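Local coordinates for antibiotic biosynthesis monooxygenase family protein (Shewanella oneidensis, PDB 2BBE), which probably acts as a small oxidoreductase of the antibiotic biosynthesis monooxygenase family, although its substrate and reaction are not established, at residues V15-F20 with R61-E66; A33-I38 with Y50-S55; I9-I14 with T102-I107. All coordinates share one frame; numbering follows the deposited sequence.

Interaction 1 of 3, residues V15-F20 with R61-E66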
loop_
_atom_site.group_PDB
_atom_site.type_symbol
_atom_site.label_atom_id
_atom_site.label_comp_id
_atom_site.label_asym_id
_atom_site.label_seq_id
_atom_site.Cartn_x
_atom_site.Cartn_y
_atom_site.Cartn_z
ATOM N N VAL A 15 12.704 -1.329 -4.086
ATOM C CA VAL A 15 11.584 -1.681 -4.959
ATOM C C VAL A 15 12.111 -2.626 -6.042
ATOM O O VAL A 15 13.228 -2.449 -6.526
ATOM C CB VAL A 15 10.921 -0.403 -5.564
ATOM C CG1 VAL A 15 9.977 -0.751 -6.772
ATOM C CG2 VAL A 15 10.124 0.344 -4.457
ATOM N N CYS A 16 11.334 -3.638 -6.400
ATOM C CA CYS A 16 11.724 -4.508 -7.511
ATOM C C CYS A 16 10.553 -4.754 -8.429
ATOM O O CYS A 16 9.417 -5.013 -7.969
ATOM C CB CYS A 16 12.287 -5.858 -7.006
ATOM S SG CYS A 16 12.764 -7.014 -8.336
ATOM N N VAL A 17 10.816 -4.664 -9.729
ATOM C CA VAL A 17 9.838 -5.063 -10.734
ATOM C C VAL A 17 10.457 -6.205 -11.542
ATOM O O VAL A 17 11.537 -6.048 -12.121
ATOM C CB VAL A 17 9.434 -3.900 -11.667
ATOM C CG1 VAL A 17 8.445 -4.395 -12.744
ATOM C CG2 VAL A 17 8.801 -2.736 -10.851
ATOM N N ALA A 18 9.788 -7.349 -11.567
ATOM C CA ALA A 18 10.332 -8.546 -12.234
ATOM C C ALA A 18 9.256 -9.081 -13.179
ATOM O O ALA A 18 8.197 -9.552 -12.726
ATOM C CB ALA A 18 10.735 -9.617 -11.161
ATOM N N SER A 19 9.511 -8.983 -14.487
ATOM C CA SER A 19 8.528 -9.371 -15.491
ATOM C C SER A 19 9.010 -10.616 -16.187
ATOM O O SER A 19 10.218 -10.769 -16.447
ATOM C CB SER A 19 8.283 -8.262 -16.529
ATOM O OG SER A 19 9.479 -7.917 -17.227
ATOM N N PHE A 20 8.060 -11.491 -16.496
ATOM C CA PHE A 20 8.343 -12.781 -17.116
ATOM C C PHE A 20 7.427 -12.987 -18.290
ATOM O O PHE A 20 6.201 -12.885 -18.148
ATOM C CB PHE A 20 8.153 -13.911 -16.098
ATOM C CG PHE A 20 8.998 -13.739 -14.868
ATOM C CD1 PHE A 20 10.321 -14.198 -14.851
ATOM C CD2 PHE A 20 8.502 -13.037 -13.762
ATOM C CE1 PHE A 20 11.129 -14.002 -13.729
ATOM C CE2 PHE A 20 9.293 -12.837 -12.646
ATOM C CZ PHE A 20 10.608 -13.321 -12.619
ATOM N N ARG A 61 2.662 -12.079 -20.567
ATOM C CA ARG A 61 3.504 -11.409 -19.561
ATOM C C ARG A 61 2.886 -11.435 -18.157
ATOM O O ARG A 61 1.726 -11.024 -17.985
ATOM C CB ARG A 61 3.768 -9.952 -19.975
ATOM C CG ARG A 61 4.541 -9.126 -18.916
ATOM C CD ARG A 61 5.223 -7.922 -19.530
ATOM N NE ARG A 61 6.308 -8.334 -20.415
ATOM C CZ ARG A 61 6.366 -8.152 -21.725
ATOM N NH1 ARG A 61 5.401 -7.497 -22.377
ATOM N NH2 ARG A 61 7.432 -8.615 -22.381
ATOM N N VAL A 62 3.664 -11.882 -17.172
ATOM C CA VAL A 62 3.255 -11.915 -15.772
ATOM C C VAL A 62 4.362 -11.189 -14.981
ATOM O O VAL A 62 5.551 -11.482 -15.189
ATOM C CB VAL A 62 3.100 -13.378 -15.279
ATOM C CG1 VAL A 62 2.388 -13.418 -13.941
ATOM C CG2 VAL A 62 2.288 -14.227 -16.307
ATOM N N THR A 63 3.994 -10.257 -14.099
ATOM C CA THR A 63 4.976 -9.353 -13.479
ATOM C C THR A 63 4.772 -9.198 -11.976
ATOM O O THR A 63 3.647 -8.952 -11.525
ATOM C CB THR A 63 4.898 -7.951 -14.152
ATOM O OG1 THR A 63 5.217 -8.092 -15.538
ATOM C CG2 THR A 63 5.842 -6.907 -13.488
ATOM N N PHE A 64 5.856 -9.334 -11.206
ATOM C CA PHE A 64 5.835 -9.013 -9.790
ATOM C C PHE A 64 6.216 -7.551 -9.541
ATOM O O PHE A 64 7.195 -7.041 -10.104
ATOM C CB PHE A 64 6.823 -9.915 -8.992
ATOM C CG PHE A 64 6.178 -11.127 -8.361
ATOM C CD1 PHE A 64 5.159 -10.981 -7.406
ATOM C CD2 PHE A 64 6.613 -12.415 -8.695
ATOM C CE1 PHE A 64 4.570 -12.108 -6.812
ATOM C CE2 PHE A 64 6.039 -13.535 -8.097
ATOM C CZ PHE A 64 5.009 -13.384 -7.181
ATOM N N VAL A 65 5.458 -6.908 -8.659
ATOM C CA VAL A 65 5.766 -5.573 -8.163
ATOM C C VAL A 65 6.026 -5.725 -6.669
ATOM O O VAL A 65 5.143 -6.171 -5.910
ATOM C CB VAL A 65 4.590 -4.604 -8.442
ATOM C CG1 VAL A 65 4.764 -3.268 -7.639
ATOM C CG2 VAL A 65 4.487 -4.363 -9.978
ATOM N N GLU A 66 7.247 -5.387 -6.254
ATOM C CA GLU A 66 7.734 -5.773 -4.935
ATOM C C GLU A 66 8.327 -4.581 -4.195
ATOM O O GLU A 66 8.792 -3.621 -4.834
ATOM C CB GLU A 66 8.841 -6.849 -5.071
ATOM C CG GLU A 66 8.564 -7.965 -6.099
ATOM C CD GLU A 66 9.757 -8.921 -6.288
ATOM O OE1 GLU A 66 10.753 -8.831 -5.531
ATOM O OE2 GLU A 66 9.688 -9.783 -7.201
#
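Three antiparallel hydrogen-bonded pairs, Cys-16 with Glu-66, Ala-18 with Phe-64 and Phe-20 with Val-62, join the central strands of the ferredoxin-like sheet found in dimeric alpha-beta barrel proteins. Each pair exchanges two backbone N-H...O bonds. In the middle pair Phe-64 N lies 2.8 Å from Ala-18 O. The return bond, from Ala-18 N to Phe-64 O, measures 3.0 Å. The side chains of these pairs lie on the helix-covered face, where Phe-20 sets a ring edge against Val-62 O, with CD2 3.6 Å from that oxygen. Ala-18, small and apolar, leaves room there for its large neighbours. Phe-64 instead turns its ring away from the partner strand, to stack on Tyr-50. Glu-66, its CG beside the backbone N (chi1 -43°) and its chain extended beyond, leads its carboxylate over to segment 15-20, with OE1 3.7 Å from Cys-16 CB.

The other face carries Val-17, Ser-19, Thr-63 and Val-65. Val and Thr suit it because beta-branched residues fit extended backbone. Thr-63 places its methyl anti to the backbone N, where CG2 meets Val-17 CG1 at 3.7 Å. This face looks toward the second subunit: Val-65 packs on Val-65 of that subunit. Strands 47-55 and 95-107 add backbone hydrogen bonds on the outer edges of the pair, so both strands are bonded along two sides. Thr-63 OG1 passes 3.2 Å from Ser-19 CB, yet its hydrogen bond is to Tyr-103 OH of the second subunit.

Interaction 2 of 3, residues A33-I38 with Y50-S55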
loop_
_atom_site.group_PDB
_atom_site.type_symbol
_atom_site.label_atom_id
_atom_site.label_comp_id
_atom_site.label_asym_id
_atom_site.label_seq_id
_atom_site.Cartn_x
_atom_site.Cartn_y
_atom_site.Cartn_z
ATOM N N ALA A 33 2.915 -20.865 -10.936
ATOM C CA ALA A 33 4.261 -21.014 -10.377
ATOM C C ALA A 33 4.653 -19.765 -9.585
ATOM O O ALA A 33 5.186 -19.859 -8.461
ATOM C CB ALA A 33 5.280 -21.280 -11.492
ATOM N N LEU A 34 4.378 -18.594 -10.163
ATOM C CA LEU A 34 4.684 -17.316 -9.476
ATOM C C LEU A 34 3.751 -17.113 -8.272
ATOM O O LEU A 34 4.182 -16.654 -7.209
ATOM C CB LEU A 34 4.591 -16.135 -10.460
ATOM C CG LEU A 34 5.716 -16.119 -11.526
ATOM C CD1 LEU A 34 5.376 -15.162 -12.658
ATOM C CD2 LEU A 34 7.086 -15.745 -10.912
ATOM N N ALA A 35 2.466 -17.437 -8.437
ATOM C CA ALA A 35 1.524 -17.221 -7.332
ATOM C C ALA A 35 1.871 -18.099 -6.140
ATOM O O ALA A 35 1.595 -17.719 -4.983
ATOM C CB ALA A 35 0.070 -17.447 -7.774
ATOM N N SER A 36 2.466 -19.268 -6.407
ATOM C CA SER A 36 2.829 -20.203 -5.331
ATOM C C SER A 36 3.887 -19.595 -4.380
ATOM O O SER A 36 4.016 -20.031 -3.219
ATOM C CB SER A 36 3.337 -21.543 -5.905
ATOM O OG SER A 36 4.662 -21.357 -6.395
ATOM N N LEU A 37 4.621 -18.592 -4.860
ATOM C CA LEU A 37 5.671 -17.937 -4.068
ATOM C C LEU A 37 5.125 -16.909 -3.083
ATOM O O LEU A 37 5.832 -16.487 -2.162
ATOM C CB LEU A 37 6.693 -17.212 -4.982
ATOM C CG LEU A 37 7.341 -18.040 -6.093
ATOM C CD1 LEU A 37 8.208 -17.159 -6.988
ATOM C CD2 LEU A 37 8.131 -19.223 -5.511
ATOM N N ILE A 38 3.880 -16.488 -3.285
ATOM C CA ILE A 38 3.359 -15.324 -2.559
ATOM C C ILE A 38 3.156 -15.532 -1.034
ATOM O O ILE A 38 3.605 -14.692 -0.242
ATOM C CB ILE A 38 2.078 -14.753 -3.250
ATOM C CG1 ILE A 38 2.463 -14.195 -4.625
ATOM C CG2 ILE A 38 1.410 -13.650 -2.372
ATOM C CD1 ILE A 38 1.276 -13.687 -5.443
ATOM N N TYR A 50 4.422 -7.576 -2.218
ATOM C CA TYR A 50 4.755 -8.639 -3.174
ATOM C C TYR A 50 3.523 -8.993 -3.993
ATOM O O TYR A 50 2.770 -9.929 -3.655
ATOM C CB TYR A 50 5.277 -9.847 -2.406
ATOM C CG TYR A 50 6.038 -10.856 -3.221
ATOM C CD1 TYR A 50 7.262 -10.524 -3.837
ATOM C CD2 TYR A 50 5.569 -12.157 -3.323
ATOM C CE1 TYR A 50 7.995 -11.477 -4.563
ATOM C CE2 TYR A 50 6.295 -13.131 -4.033
ATOM C CZ TYR A 50 7.496 -12.773 -4.647
ATOM O OH TYR A 50 8.177 -13.742 -5.324
ATOM N N GLU A 51 3.317 -8.230 -5.064
ATOM C CA GLU A 51 2.069 -8.268 -5.809
ATOM C C GLU A 51 2.307 -8.824 -7.202
ATOM O O GLU A 51 3.224 -8.385 -7.904
ATOM C CB GLU A 51 1.477 -6.862 -5.916
ATOM C CG GLU A 51 1.077 -6.290 -4.558
ATOM C CD GLU A 51 0.585 -4.860 -4.668
ATOM O OE1 GLU A 51 0.522 -4.313 -5.798
ATOM O OE2 GLU A 51 0.252 -4.286 -3.610
ATOM N N LEU A 52 1.478 -9.793 -7.582
ATOM C CA LEU A 52 1.542 -10.419 -8.905
ATOM C C LEU A 52 0.493 -9.807 -9.850
ATOM O O LEU A 52 -0.605 -9.437 -9.421
ATOM C CB LEU A 52 1.322 -11.938 -8.764
ATOM C CG LEU A 52 1.598 -12.819 -9.994
ATOM C CD1 LEU A 52 3.062 -12.655 -10.508
ATOM C CD2 LEU A 52 1.282 -14.287 -9.648
ATOM N N ASN A 53 0.840 -9.700 -11.131
ATOM C CA ASN A 53 0.045 -8.950 -12.103
ATOM C C ASN A 53 0.121 -9.639 -13.470
ATOM O O ASN A 53 1.202 -10.116 -13.879
ATOM C CB ASN A 53 0.586 -7.513 -12.233
ATOM C CG ASN A 53 0.739 -6.803 -10.877
ATOM O OD1 ASN A 53 1.778 -6.912 -10.197
ATOM N ND2 ASN A 53 -0.294 -6.106 -10.478
ATOM N N VAL A 54 -1.007 -9.692 -14.174
ATOM C CA VAL A 54 -1.049 -10.231 -15.535
ATOM C C VAL A 54 -1.323 -9.101 -16.520
ATOM O O VAL A 54 -2.235 -8.274 -16.314
ATOM C CB VAL A 54 -2.102 -11.382 -15.693
ATOM C CG1 VAL A 54 -1.608 -12.600 -14.944
ATOM C CG2 VAL A 54 -3.503 -10.962 -15.159
ATOM N N SER A 55 -0.507 -9.050 -17.571
ATOM C CA SER A 55 -0.575 -7.958 -18.548
ATOM C C SER A 55 -1.863 -7.957 -19.350
ATOM O O SER A 55 -2.294 -9.000 -19.868
ATOM C CB SER A 55 0.614 -8.013 -19.506
ATOM O OG SER A 55 0.509 -7.014 -20.509
#
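Leu-52 drives its forked end into a hollow formed by Leu-34 and Ala-35 in the C-terminal part of helix 27-35, a helix packed against the sheet of this alpha-beta fold. One prong, CD1, lies 3.8 Å from Leu-34 CB; the other, CD2, settles against the backbone, 3.6 Å from Ala-35 N. That second prong can come so close because Ala-35 has only a methyl, whose CB is 3.9 Å from CD2. Leu-52 turns its branch anti to the backbone N (chi1 -169°), sending both methyls outward from the strand, and the two leucine side chains meet at about a right angle.

A type I beta turn from Ala-35 to Ile-38 then carries the next bumps around. Ile-38 fills the groove between the two strand side chains that point toward the helix: CD1 rests 3.8 Å from Leu-52 CB, while CG1 lies 3.9 Å from Tyr-50 CD2. The CG1-CD1 arm of isoleucine suits this place because each of its carbons touches one neighbour. The Tyr-50 ring stands up from the strand and receives Ile-38 CA at its edge, in the ring plane. Farther out, its hydroxyl reaches Leu-37, with OH 3.8 Å from both CB and CD1.

On the outer side of the turn, exposed Ser-36 bonds through OG to Ala-33 O at 2.6 Å, suiting a polar residue to a solvent-facing position. Around the Tyr-50 ring, Phe-64 stacks on it, His-77 meets it at a steep angle, and Ile-83 of helix 81-94 touches both Leu-37 and Tyr-50. No hydrogen bond crosses between 33-38 and 50-55, so the contact rests on apolar surface withdrawn from water and on close shape fit.

Interaction 3 of 3, residues I9-I14 with T102-I107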
loop_
_atom_site.group_PDB
_atom_site.type_symbol
_atom_site.label_atom_id
_atom_site.label_comp_id
_atom_site.label_asym_id
_atom_site.label_seq_id
_atom_site.Cartn_x
_atom_site.Cartn_y
_atom_site.Cartn_z
ATOM N N ILE A 9 14.901 10.957 -2.749
ATOM C CA ILE A 9 15.056 9.522 -2.983
ATOM C C ILE A 9 15.191 8.803 -1.624
ATOM O O ILE A 9 15.999 9.192 -0.783
ATOM C CB ILE A 9 16.269 9.231 -3.906
ATOM C CG1 ILE A 9 16.107 9.951 -5.262
ATOM C CG2 ILE A 9 16.432 7.696 -4.129
ATOM C CD1 ILE A 9 17.356 9.901 -6.164
ATOM N N ASN A 10 14.377 7.779 -1.400
ATOM C CA ASN A 10 14.534 6.922 -0.227
ATOM C C ASN A 10 15.672 5.946 -0.527
ATOM O O ASN A 10 15.549 5.079 -1.402
ATOM C CB ASN A 10 13.217 6.188 0.075
ATOM C CG ASN A 10 13.288 5.301 1.309
ATOM O OD1 ASN A 10 14.280 4.631 1.570
ATOM N ND2 ASN A 10 12.192 5.250 2.045
ATOM N N GLN A 11 16.789 6.110 0.182
ATOM C CA GLN A 11 17.996 5.321 -0.115
ATOM C C GLN A 11 18.006 3.968 0.594
ATOM O O GLN A 11 18.923 3.173 0.394
ATOM C CB GLN A 11 19.262 6.117 0.232
ATOM C CG GLN A 11 19.454 7.383 -0.627
ATOM C CD GLN A 11 19.859 7.072 -2.069
ATOM O OE1 GLN A 11 19.763 7.932 -2.956
ATOM N NE2 GLN A 11 20.324 5.852 -2.307
ATOM N N GLN A 12 16.998 3.708 1.428
ATOM C CA GLN A 12 16.966 2.466 2.205
ATOM C C GLN A 12 16.069 1.389 1.586
ATOM O O GLN A 12 16.518 0.268 1.333
ATOM C CB GLN A 12 16.548 2.719 3.673
ATOM C CG GLN A 12 16.459 1.421 4.490
ATOM C CD GLN A 12 15.831 1.594 5.866
ATOM O OE1 GLN A 12 16.105 2.581 6.557
ATOM N NE2 GLN A 12 14.984 0.614 6.282
ATOM N N GLN A 13 14.793 1.715 1.391
ATOM C CA GLN A 13 13.822 0.717 0.921
ATOM C C GLN A 13 14.109 0.318 -0.519
ATOM O O GLN A 13 14.661 1.110 -1.299
ATOM C CB GLN A 13 12.388 1.229 1.099
ATOM C CG GLN A 13 12.020 1.409 2.586
ATOM C CD GLN A 13 10.633 1.972 2.763
ATOM O OE1 GLN A 13 9.739 1.675 1.972
ATOM N NE2 GLN A 13 10.439 2.788 3.797
ATOM N N ILE A 14 13.763 -0.918 -0.861
ATOM C CA ILE A 14 14.120 -1.464 -2.162
ATOM C C ILE A 14 12.851 -1.862 -2.883
ATOM O O ILE A 14 12.016 -2.618 -2.348
ATOM C CB ILE A 14 15.065 -2.704 -2.041
ATOM C CG1 ILE A 14 16.441 -2.282 -1.468
ATOM C CG2 ILE A 14 15.206 -3.419 -3.399
ATOM C CD1 ILE A 14 17.253 -1.349 -2.387
ATOM N N THR A 102 15.791 -3.413 -10.026
ATOM C CA THR A 102 15.569 -2.874 -8.669
ATOM C C THR A 102 15.683 -1.362 -8.686
ATOM O O THR A 102 16.341 -0.788 -9.573
ATOM C CB THR A 102 16.552 -3.464 -7.615
ATOM O OG1 THR A 102 17.887 -3.079 -7.961
ATOM C CG2 THR A 102 16.432 -5.003 -7.567
ATOM N N TYR A 103 15.032 -0.729 -7.712
ATOM C CA TYR A 103 14.855 0.705 -7.676
ATOM C C TYR A 103 14.900 1.223 -6.233
ATOM O O TYR A 103 14.689 0.448 -5.286
ATOM C CB TYR A 103 13.453 1.032 -8.179
ATOM C CG TYR A 103 13.157 0.745 -9.632
ATOM C CD1 TYR A 103 12.665 -0.512 -10.043
ATOM C CD2 TYR A 103 13.289 1.756 -10.589
ATOM C CE1 TYR A 103 12.334 -0.750 -11.399
ATOM C CE2 TYR A 103 12.981 1.524 -11.943
ATOM C CZ TYR A 103 12.501 0.275 -12.333
ATOM O OH TYR A 103 12.179 0.060 -13.659
ATOM N N HIS A 104 15.140 2.531 -6.090
ATOM C CA HIS A 104 14.790 3.306 -4.895
ATOM C C HIS A 104 13.593 4.189 -5.229
ATOM O O HIS A 104 13.490 4.738 -6.348
ATOM C CB HIS A 104 15.942 4.214 -4.461
ATOM C CG HIS A 104 17.098 3.469 -3.875
ATOM N ND1 HIS A 104 18.378 3.601 -4.351
ATOM C CD2 HIS A 104 17.164 2.588 -2.848
ATOM C CE1 HIS A 104 19.193 2.840 -3.642
ATOM N NE2 HIS A 104 18.477 2.205 -2.732
ATOM N N GLN A 105 12.717 4.363 -4.248
ATOM C CA GLN A 105 11.524 5.159 -4.437
ATOM C C GLN A 105 11.858 6.631 -4.315
ATOM O O GLN A 105 12.692 7.015 -3.492
ATOM C CB GLN A 105 10.424 4.759 -3.447
ATOM C CG GLN A 105 9.046 5.379 -3.787
ATOM C CD GLN A 105 7.947 5.017 -2.777
ATOM O OE1 GLN A 105 8.180 4.286 -1.811
ATOM N NE2 GLN A 105 6.763 5.546 -2.992
ATOM N N VAL A 106 11.228 7.432 -5.175
ATOM C CA VAL A 106 11.299 8.900 -5.139
ATOM C C VAL A 106 10.019 9.450 -4.484
ATOM O O VAL A 106 8.910 9.263 -5.009
ATOM C CB VAL A 106 11.416 9.510 -6.570
ATOM C CG1 VAL A 106 11.506 11.077 -6.516
ATOM C CG2 VAL A 106 12.587 8.910 -7.312
ATOM N N ILE A 107 10.191 10.136 -3.358
ATOM C CA ILE A 107 9.087 10.732 -2.616
ATOM C C ILE A 107 8.934 12.202 -2.993
ATOM O O ILE A 107 9.869 12.989 -2.825
ATOM C CB ILE A 107 9.311 10.585 -1.072
ATOM C CG1 ILE A 107 9.559 9.098 -0.697
ATOM C CG2 ILE A 107 8.116 11.150 -0.284
ATOM C CD1 ILE A 107 8.291 8.185 -0.866
HETATM O O HOH W 1 13.198 3.305 -1.706
HETATM O O HOH W 2 9.596 5.351 0.594
HETATM O O HOH W 3 20.044 0.516 -1.135
#
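His-104 lies in the curve of segment 9-14, which wraps around its imidazole where strand 8-22 breaks its pairing with strand 95-107. Gln-11 CA sits over one face of the ring, 4.1 Å from its centroid, in a CH-pi contact. The Gln-11 side chain bends at chi2 (-72°), bringing NE2 to 3.5 Å from His-104 CE1, with the amide plane turned 60° from the ring. Gln-13 O approaches at the edge, in the ring plane, 3.3 Å from CD2. Ile-14 offers its CD1 obliquely to NE2, and the Ile-9 side chain crosses that of His-104 at about a right angle, its CG2 3.5 Å from His-104 CB.

Regular pairing survives at Ile-9 and Val-106, a non-hydrogen-bonded pair, next to which Asn-10 N donates to Gln-105 O at 2.8 Å. The chain then arches away. Asn-10 shapes the arch: its OD1 accepts from Gln-12 N at 2.9 Å, in the carbonyl plane, and from Gln-13 N at 3.0 Å, well above that plane, forming an Asx turn and the wider Asx motif. Asparagine suits this place because its short amide reaches both N-H groups, while ND2 bonds to Ala-45 O of the third subunit. On strand 95-107, outermost within the chain, Tyr-103 and its neighbours pair with a strand of the second subunit.

His-104 NE2 has a water at 2.8 Å, and a sulfate lies beside the side chain, probably from the crystallisation liquor. A further water accepts from Gln-105 N and donates to both Asn-10 O and Gln-13 O. Solvent thus stands in for direct strand-to-strand bonds where the arch parts the backbones.

In the fold
Interactions 1 and 3 join strands of one four-stranded antiparallel sheet, ordered 47-55, 61-68, 8-22, 95-107, and interaction 2 packs the end region of a helix onto its strand 47-55. Along the chain they are nested: interaction 2 lies inside the loop closed by interaction 1, itself enclosed by interaction 3, which brings the two ends of the chain together. The centres of interactions 1 and 2 are about 8 Å apart, and Val-65 N probably bonds to Glu-51 O between them. Interaction 3 shares strand 8-22 with interaction 1, about 16 Å away between centres, but its centre lies about 22 Å from that of interaction 2, across the chain's centre. All three touch the second subunit, so the same sheet organises both core and assembly.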